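Local coordinates for protein formiminotetrahydrofolate cyclodeaminase (Thermotoga maritima, PDB 1O5H) that probably catalyses the cyclisation and deamination of 5-formiminotetrahydrofolate, giving 5,10-methenyltetrahydrofolate and ammonia in one-carbon metabolism, at residues D123-M128 against A159-E164; G36-S41 against D87-D92; V43-C48 against E80-L85. One frame throughout, in Å; residues are numbered along the deposited sequence.

Interaction 1 (D123-M128 against A159-E164); sequences DVIRVM and AVFQVE
Near the centre of an all-helical subunit, V124, I125 and M128 of helix 107-141 pack against V160, F161 and E164 of helix 147-172. The two helices are consecutive and antiparallel; their local axes approach to 9.2 Å at 162°, and I125 lies level with F161. V124 meets the bent chain of E164 at roughly a right angle: its CG1, turned trans to the backbone N (chi1 175°), touches E164 CG at 3.5 Å. The bend at chi2 of E164 lays its CG against this branch, with the carboxylate oxygen OE2 also beside the valine. I125 slides past E164 in the reverse sense, its CG1 3.6 Å from E164 CB. The other branch of the isoleucine, I125 CG2, reaches the phenylalanine at the ring edge, close to the ring plane, 3.8 Å from F161 CD1. One turn beyond V124, selenomethionine M128 curls over V160, and both its CG and its selenium touch the valine; M128 CG lies 3.7 Å from V160 CG1. V124, M128, V160 and E164 also touch helix 36-56, whereas I125 and F161 touch helix 178-206. The contact is therefore an apolar seam between neighbouring antiparallel helices in the interior of a helical bundle, into which a single acidic side chain is built.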
loop_
_atom_site.group_PDB
_atom_site.type_symbol
_atom_site.label_atom_id
_atom_site.label_comp_id
_atom_site.label_asym_id
_atom_site.label_seq_id
_atom_site.Cartn_x
_atom_site.Cartn_y
_atom_site.Cartn_z
ATOM N N ASP A 123 -10.923 -2.184 -13.142
ATOM C CA ASP A 123 -10.330 -3.510 -13.276
ATOM C C ASP A 123 -9.424 -3.829 -12.109
ATOM O O ASP A 123 -9.514 -4.919 -11.552
ATOM C CB ASP A 123 -9.648 -3.680 -14.625
ATOM C CG ASP A 123 -10.668 -3.825 -15.754
ATOM O OD1 ASP A 123 -11.853 -4.083 -15.423
ATOM O OD2 ASP A 123 -10.409 -3.700 -16.981
ATOM N N VAL A 124 -8.608 -2.862 -11.692
ATOM C CA VAL A 124 -7.755 -3.057 -10.529
ATOM C C VAL A 124 -8.602 -3.466 -9.348
ATOM O O VAL A 124 -8.260 -4.413 -8.637
ATOM C CB VAL A 124 -6.964 -1.798 -10.142
ATOM C CG1 VAL A 124 -6.203 -2.050 -8.874
ATOM C CG2 VAL A 124 -6.002 -1.419 -11.239
ATOM N N ILE A 125 -9.712 -2.772 -9.144
ATOM C CA ILE A 125 -10.609 -3.104 -8.041
ATOM C C ILE A 125 -11.136 -4.529 -8.127
ATOM O O ILE A 125 -11.296 -5.216 -7.122
ATOM C CB ILE A 125 -11.787 -2.138 -7.995
ATOM C CG1 ILE A 125 -11.327 -0.770 -7.505
ATOM C CG2 ILE A 125 -12.851 -2.667 -7.080
ATOM C CD1 ILE A 125 -12.371 0.305 -7.606
ATOM N N ARG A 126 -11.416 -4.992 -9.332
ATOM C CA ARG A 126 -11.919 -6.344 -9.435
ATOM C C ARG A 126 -10.867 -7.299 -8.952
ATOM O O ARG A 126 -11.181 -8.204 -8.208
ATOM C CB ARG A 126 -12.279 -6.695 -10.849
ATOM C CG ARG A 126 -13.456 -5.999 -11.419
ATOM C CD ARG A 126 -13.793 -6.626 -12.729
ATOM N NE ARG A 126 -14.638 -5.774 -13.540
ATOM C CZ ARG A 126 -15.372 -6.236 -14.534
ATOM N NH1 ARG A 126 -16.128 -5.405 -15.260
ATOM N NH2 ARG A 126 -15.355 -7.544 -14.792
ATOM N N VAL A 127 -9.622 -7.106 -9.370
ATOM C CA VAL A 127 -8.547 -7.942 -8.844
ATOM C C VAL A 127 -8.506 -7.846 -7.317
ATOM O O VAL A 127 -8.392 -8.856 -6.626
ATOM C CB VAL A 127 -7.179 -7.583 -9.429
ATOM C CG1 VAL A 127 -6.116 -8.508 -8.870
ATOM C CG2 VAL A 127 -7.199 -7.641 -10.978
HETATM N N MSE A 128 -8.660 -6.646 -6.785
HETATM C CA MSE A 128 -8.717 -6.510 -5.339
HETATM C C MSE A 128 -9.851 -7.312 -4.737
HETATM O O MSE A 128 -9.650 -7.997 -3.736
HETATM C CB MSE A 128 -8.792 -5.045 -4.902
HETATM C CG MSE A 128 -7.498 -4.274 -5.157
HETATM SE SE MSE A 128 -5.900 -5.103 -4.307
HETATM C CE MSE A 128 -5.253 -6.335 -5.717
ATOM N N ALA A 159 -6.615 -0.528 1.124
ATOM C CA ALA A 159 -6.144 0.786 0.674
ATOM C C ALA A 159 -6.172 0.880 -0.857
ATOM O O ALA A 159 -6.556 1.909 -1.411
ATOM C CB ALA A 159 -4.729 1.080 1.198
ATOM N N VAL A 160 -5.739 -0.187 -1.532
ATOM C CA VAL A 160 -5.676 -0.163 -2.958
ATOM C C VAL A 160 -7.101 0.081 -3.420
ATOM O O VAL A 160 -7.359 0.953 -4.251
ATOM C CB VAL A 160 -5.137 -1.462 -3.531
ATOM C CG1 VAL A 160 -5.188 -1.415 -5.058
ATOM C CG2 VAL A 160 -3.706 -1.669 -3.080
ATOM N N PHE A 161 -8.045 -0.633 -2.832
ATOM C CA PHE A 161 -9.395 -0.380 -3.208
ATOM C C PHE A 161 -9.718 1.094 -3.028
ATOM O O PHE A 161 -10.315 1.726 -3.905
ATOM C CB PHE A 161 -10.400 -1.218 -2.425
ATOM C CG PHE A 161 -11.776 -0.677 -2.518
ATOM C CD1 PHE A 161 -12.550 -0.911 -3.670
ATOM C CD2 PHE A 161 -12.274 0.171 -1.522
ATOM C CE1 PHE A 161 -13.870 -0.373 -3.795
ATOM C CE2 PHE A 161 -13.576 0.731 -1.642
ATOM C CZ PHE A 161 -14.375 0.446 -2.787
ATOM N N GLN A 162 -9.364 1.655 -1.888
ATOM C CA GLN A 162 -9.655 3.083 -1.721
ATOM C C GLN A 162 -8.998 3.914 -2.788
ATOM O O GLN A 162 -9.654 4.769 -3.353
ATOM C CB GLN A 162 -9.294 3.572 -0.341
ATOM C CG GLN A 162 -10.300 3.079 0.686
ATOM C CD GLN A 162 -9.830 3.279 2.108
ATOM O OE1 GLN A 162 -8.629 3.166 2.418
ATOM N NE2 GLN A 162 -10.775 3.571 2.988
ATOM N N VAL A 163 -7.727 3.635 -3.103
ATOM C CA VAL A 163 -6.983 4.416 -4.098
ATOM C C VAL A 163 -7.767 4.391 -5.393
ATOM O O VAL A 163 -8.147 5.434 -5.934
ATOM C CB VAL A 163 -5.581 3.848 -4.352
ATOM C CG1 VAL A 163 -5.004 4.408 -5.610
ATOM C CG2 VAL A 163 -4.656 4.149 -3.205
ATOM N N GLU A 164 -8.055 3.190 -5.860
ATOM C CA GLU A 164 -8.655 3.029 -7.156
ATOM C C GLU A 164 -10.068 3.578 -7.244
ATOM O O GLU A 164 -10.457 4.090 -8.293
ATOM C CB GLU A 164 -8.613 1.575 -7.539
ATOM C CG GLU A 164 -7.203 1.035 -7.440
ATOM C CD GLU A 164 -6.250 1.653 -8.433
ATOM O OE1 GLU A 164 -6.700 2.407 -9.321
ATOM O OE2 GLU A 164 -5.037 1.369 -8.343
#

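Interaction 2 (G36-S41 against D87-D92); sequences GGAVGS and DLAKKD
A38 and A89 stand level where two helices run almost exactly antiparallel, with local axes 8.3 Å apart at closest approach and an angle of 175° between their directions; the CA atoms of the two alanines are 4.4 Å apart. Small residues make this close spacing possible. The methyl groups of the pair lie side by side, 4.4 Å from A38 CB to A89 CB, and the A89 methyl also rests near the carbonyl oxygen of A38. A turn later on helix 36-56, S41 meets the same alanine through its CB, 4.0 Å from A89 CB, while its hydroxyl sits by the L88 methylene, with OG 4.0 Å from L88 CB. At the other end the contact becomes polar. With chi1 at 180°, the D92 side chain extends its carboxylate across to the first turn of helix 36-56. There D92 OD1 lies 3.9 Å from G37 CA, a position where no side chain intervenes, and D92 OD2 lies 3.5 Å from A38 N. A carboxylate beside the N-terminal turn of a helix would be expected to interact favourably with the helix dipole. Among the surrounding helices, 107-141 completes the packing by placing V124 against S41 and L88, and V39 turns to F23 and V27 of helix 20-28. The start of helix 36-56 also faces the second subunit, where G36 N is hydrogen-bonded to OD1 of D149 of that subunit.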
loop_
_atom_site.group_PDB
_atom_site.type_symbol
_atom_site.label_atom_id
_atom_site.label_comp_id
_atom_site.label_asym_id
_atom_site.label_seq_id
_atom_site.Cartn_x
_atom_site.Cartn_y
_atom_site.Cartn_z
ATOM N N GLY A 36 -1.449 7.946 -9.039
ATOM C CA GLY A 36 -1.953 7.173 -7.915
ATOM C C GLY A 36 -2.422 5.795 -8.318
ATOM O O GLY A 36 -1.967 4.783 -7.751
ATOM N N GLY A 37 -3.306 5.762 -9.327
ATOM C CA GLY A 37 -3.912 4.530 -9.827
ATOM C C GLY A 37 -2.850 3.519 -10.119
ATOM O O GLY A 37 -2.924 2.408 -9.598
ATOM N N ALA A 38 -1.842 3.909 -10.912
ATOM C CA ALA A 38 -0.693 3.036 -11.186
ATOM C C ALA A 38 -0.052 2.533 -9.889
ATOM O O ALA A 38 0.108 1.302 -9.712
ATOM C CB ALA A 38 0.320 3.724 -12.040
ATOM N N VAL A 39 0.265 3.458 -8.971
ATOM C CA VAL A 39 0.857 3.062 -7.693
ATOM C C VAL A 39 -0.018 2.013 -7.006
ATOM O O VAL A 39 0.484 0.969 -6.563
ATOM C CB VAL A 39 1.063 4.253 -6.774
ATOM C CG1 VAL A 39 1.552 3.812 -5.431
ATOM C CG2 VAL A 39 2.048 5.228 -7.370
ATOM N N GLY A 40 -1.326 2.291 -6.946
ATOM C CA GLY A 40 -2.322 1.354 -6.432
ATOM C C GLY A 40 -2.169 -0.065 -6.974
ATOM O O GLY A 40 -2.056 -1.036 -6.192
ATOM N N SER A 41 -2.153 -0.205 -8.302
ATOM C CA SER A 41 -1.859 -1.511 -8.887
ATOM C C SER A 41 -0.576 -2.140 -8.365
ATOM O O SER A 41 -0.537 -3.346 -8.078
ATOM C CB SER A 41 -1.766 -1.429 -10.393
ATOM O OG SER A 41 -3.027 -1.083 -10.917
ATOM N N ASP A 87 -0.053 -5.301 -15.597
ATOM C CA ASP A 87 -0.513 -4.846 -16.870
ATOM C C ASP A 87 -1.366 -3.609 -16.660
ATOM O O ASP A 87 -1.273 -2.630 -17.437
ATOM C CB ASP A 87 -1.273 -5.928 -17.625
ATOM C CG ASP A 87 -1.527 -5.534 -19.057
ATOM O OD1 ASP A 87 -0.541 -5.401 -19.819
ATOM O OD2 ASP A 87 -2.666 -5.294 -19.507
ATOM N N LEU A 88 -2.176 -3.625 -15.600
ATOM C CA LEU A 88 -3.101 -2.502 -15.368
ATOM C C LEU A 88 -2.394 -1.206 -15.001
ATOM O O LEU A 88 -2.917 -0.131 -15.215
ATOM C CB LEU A 88 -4.163 -2.853 -14.332
ATOM C CG LEU A 88 -5.175 -3.868 -14.849
ATOM C CD1 LEU A 88 -5.900 -4.550 -13.729
ATOM C CD2 LEU A 88 -6.147 -3.189 -15.765
ATOM N N ALA A 89 -1.199 -1.312 -14.445
ATOM C CA ALA A 89 -0.411 -0.137 -14.177
ATOM C C ALA A 89 -0.028 0.472 -15.511
ATOM O O ALA A 89 -0.222 1.660 -15.699
ATOM C CB ALA A 89 0.801 -0.490 -13.361
ATOM N N LYS A 90 0.473 -0.339 -16.444
ATOM C CA LYS A 90 0.841 0.107 -17.804
ATOM C C LYS A 90 -0.356 0.799 -18.447
ATOM O O LYS A 90 -0.240 1.923 -18.940
ATOM C CB LYS A 90 1.275 -1.109 -18.642
ATOM C CG LYS A 90 1.946 -0.897 -19.997
ATOM C CD LYS A 90 2.211 -2.317 -20.569
ATOM C CE LYS A 90 2.502 -2.466 -22.082
ATOM N NZ LYS A 90 3.494 -1.559 -22.729
ATOM N N LYS A 91 -1.511 0.129 -18.417
ATOM C CA LYS A 91 -2.726 0.682 -18.998
ATOM C C LYS A 91 -3.036 2.036 -18.408
ATOM O O LYS A 91 -3.333 2.955 -19.149
ATOM C CB LYS A 91 -3.919 -0.237 -18.793
ATOM C CG LYS A 91 -3.992 -1.395 -19.746
ATOM C CD LYS A 91 -5.439 -1.653 -20.114
ATOM C CE LYS A 91 -5.561 -2.643 -21.271
ATOM N NZ LYS A 91 -5.749 -4.018 -20.744
ATOM N N ASP A 92 -2.959 2.168 -17.082
ATOM C CA ASP A 92 -3.286 3.430 -16.412
ATOM C C ASP A 92 -2.488 4.585 -16.994
ATOM O O ASP A 92 -3.020 5.677 -17.174
ATOM C CB ASP A 92 -3.023 3.337 -14.916
ATOM C CG ASP A 92 -3.347 4.640 -14.160
ATOM O OD1 ASP A 92 -4.505 4.785 -13.701
ATOM O OD2 ASP A 92 -2.496 5.545 -13.934
#

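Interaction 3 (V43-C48 against E80-L85); sequences VGAMAC and EARLKL
Apolar packing joins A45 and C48 of helix 36-56 to A81 and L85 of helix 68-100. One branch of L85 does most of the touching: L85 CD1 points into the opposite backbone, 3.3 Å from A45 N and 3.5 Å from G44 C, where the glycine has no side chain to hold it off. C48 SG touches both L85 CD1, at 3.8 Å, and A81 CB, at 3.9 Å. Such side-by-side fitting of small residues against a leucine joins two antiparallel helices of the bundle, their local axes 8.8 Å apart and at 174°, with A45 and R82 level. Around it, M128 of helix 107-141 touches L85, and V127 of that helix touches both A81 and L85. The remaining contacts involve the aliphatic part of R82. R82 CG packs against C48 CB at 4.1 Å, and R82 CD lies against the carbonyl oxygen of A45, 3.3 Å from A45 O. Bends at chi2 and chi3 turn the guanidinium group away from A45, toward partners beyond the two segments. NH1 of R82 forms a salt bridge with E52 of helix 36-56 and NH2 one with D25 of the second subunit; a longer, weak pair joins NH2 to E79.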
loop_
_atom_site.group_PDB
_atom_site.type_symbol
_atom_site.label_atom_id
_atom_site.label_comp_id
_atom_site.label_asym_id
_atom_site.label_seq_id
_atom_site.Cartn_x
_atom_site.Cartn_y
_atom_site.Cartn_z
ATOM N N VAL A 43 0.984 -1.543 -5.600
ATOM C CA VAL A 43 0.751 -1.947 -4.229
ATOM C C VAL A 43 -0.082 -3.199 -4.225
ATOM O O VAL A 43 0.210 -4.135 -3.508
ATOM C CB VAL A 43 0.063 -0.869 -3.430
ATOM C CG1 VAL A 43 -0.229 -1.388 -2.097
ATOM C CG2 VAL A 43 0.960 0.393 -3.337
ATOM N N GLY A 44 -1.098 -3.251 -5.071
ATOM C CA GLY A 44 -1.968 -4.409 -5.071
ATOM C C GLY A 44 -1.145 -5.644 -5.349
ATOM O O GLY A 44 -1.321 -6.690 -4.728
ATOM N N ALA A 45 -0.233 -5.517 -6.305
ATOM C CA ALA A 45 0.598 -6.628 -6.721
ATOM C C ALA A 45 1.370 -7.145 -5.538
ATOM O O ALA A 45 1.416 -8.327 -5.314
ATOM C CB ALA A 45 1.531 -6.181 -7.807
HETATM N N MSE A 46 1.950 -6.248 -4.757
HETATM C CA MSE A 46 2.694 -6.653 -3.585
HETATM C C MSE A 46 1.788 -7.301 -2.556
HETATM O O MSE A 46 2.201 -8.246 -1.871
HETATM C CB MSE A 46 3.412 -5.461 -2.977
HETATM C CG MSE A 46 4.617 -5.035 -3.780
HETATM SE SE MSE A 46 5.305 -3.351 -3.114
HETATM C CE MSE A 46 3.758 -2.376 -3.250
ATOM N N ALA A 47 0.555 -6.811 -2.439
ATOM C CA ALA A 47 -0.388 -7.437 -1.513
ATOM C C ALA A 47 -0.672 -8.872 -1.916
ATOM O O ALA A 47 -0.730 -9.760 -1.058
ATOM C CB ALA A 47 -1.663 -6.668 -1.427
ATOM N N CYS A 48 -0.829 -9.102 -3.221
ATOM C CA CYS A 48 -1.032 -10.447 -3.747
ATOM C C CYS A 48 0.164 -11.327 -3.417
ATOM O O CYS A 48 0.014 -12.510 -3.067
ATOM C CB CYS A 48 -1.297 -10.429 -5.253
ATOM S SG CYS A 48 -2.885 -9.664 -5.718
ATOM N N GLU A 80 -1.176 -15.025 -11.179
ATOM C CA GLU A 80 -1.871 -14.484 -12.341
ATOM C C GLU A 80 -2.369 -13.075 -12.024
ATOM O O GLU A 80 -2.424 -12.219 -12.915
ATOM C CB GLU A 80 -3.015 -15.406 -12.787
ATOM N N ALA A 81 -2.706 -12.821 -10.759
ATOM C CA ALA A 81 -3.185 -11.494 -10.373
ATOM C C ALA A 81 -2.082 -10.440 -10.477
ATOM O O ALA A 81 -2.319 -9.319 -10.905
ATOM C CB ALA A 81 -3.755 -11.513 -9.007
ATOM N N ARG A 82 -0.867 -10.797 -10.094
ATOM C CA ARG A 82 0.232 -9.882 -10.280
ATOM C C ARG A 82 0.377 -9.520 -11.753
ATOM O O ARG A 82 0.451 -8.330 -12.079
ATOM C CB ARG A 82 1.516 -10.455 -9.725
ATOM C CG ARG A 82 1.505 -10.547 -8.236
ATOM C CD ARG A 82 2.832 -10.202 -7.600
ATOM N NE ARG A 82 3.927 -11.088 -7.986
ATOM C CZ ARG A 82 3.981 -12.365 -7.660
ATOM N NH1 ARG A 82 2.976 -12.923 -6.990
ATOM N NH2 ARG A 82 5.028 -13.088 -8.012
ATOM N N LEU A 83 0.385 -10.514 -12.645
ATOM C CA LEU A 83 0.496 -10.218 -14.077
ATOM C C LEU A 83 -0.609 -9.253 -14.522
ATOM O O LEU A 83 -0.354 -8.327 -15.294
ATOM C CB LEU A 83 0.511 -11.485 -14.953
ATOM C CG LEU A 83 1.677 -12.491 -14.848
ATOM C CD1 LEU A 83 1.392 -13.682 -15.768
ATOM C CD2 LEU A 83 3.091 -11.911 -15.125
ATOM N N LYS A 84 -1.823 -9.441 -14.018
ATOM C CA LYS A 84 -2.905 -8.547 -14.391
ATOM C C LYS A 84 -2.638 -7.129 -13.896
ATOM O O LYS A 84 -2.804 -6.145 -14.652
ATOM C CB LYS A 84 -4.251 -9.070 -13.890
ATOM C CG LYS A 84 -4.827 -10.186 -14.785
ATOM C CD LYS A 84 -6.306 -10.506 -14.509
ATOM C CE LYS A 84 -6.497 -11.760 -13.654
ATOM N NZ LYS A 84 -7.865 -11.762 -13.055
ATOM N N LEU A 85 -2.193 -7.037 -12.637
ATOM C CA LEU A 85 -2.012 -5.764 -11.969
ATOM C C LEU A 85 -0.862 -4.999 -12.590
ATOM O O LEU A 85 -0.950 -3.788 -12.840
ATOM C CB LEU A 85 -1.795 -5.962 -10.471
ATOM C CG LEU A 85 -3.004 -6.423 -9.640
ATOM C CD1 LEU A 85 -2.579 -6.845 -8.251
ATOM C CD2 LEU A 85 -4.065 -5.354 -9.539
#

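The three contacts lie with centres 10 to 11 Å apart in the interior of one helical bundle. Interactions 2 and 3 are successive parts of a single antiparallel interface between helices 36-56 and 68-100: 43-48 pairs with 80-85 within the longer span running from 36-41 to 87-92. Interaction 1 follows both along the chain, joining helices 107-141 and 147-172. It adjoins the other two through V124 against S41, V160 against V43 and M128 against L85, so all four helices share one continuous core. Each contact also borders the second subunit, which ties the packing within the subunit closely to the dimer.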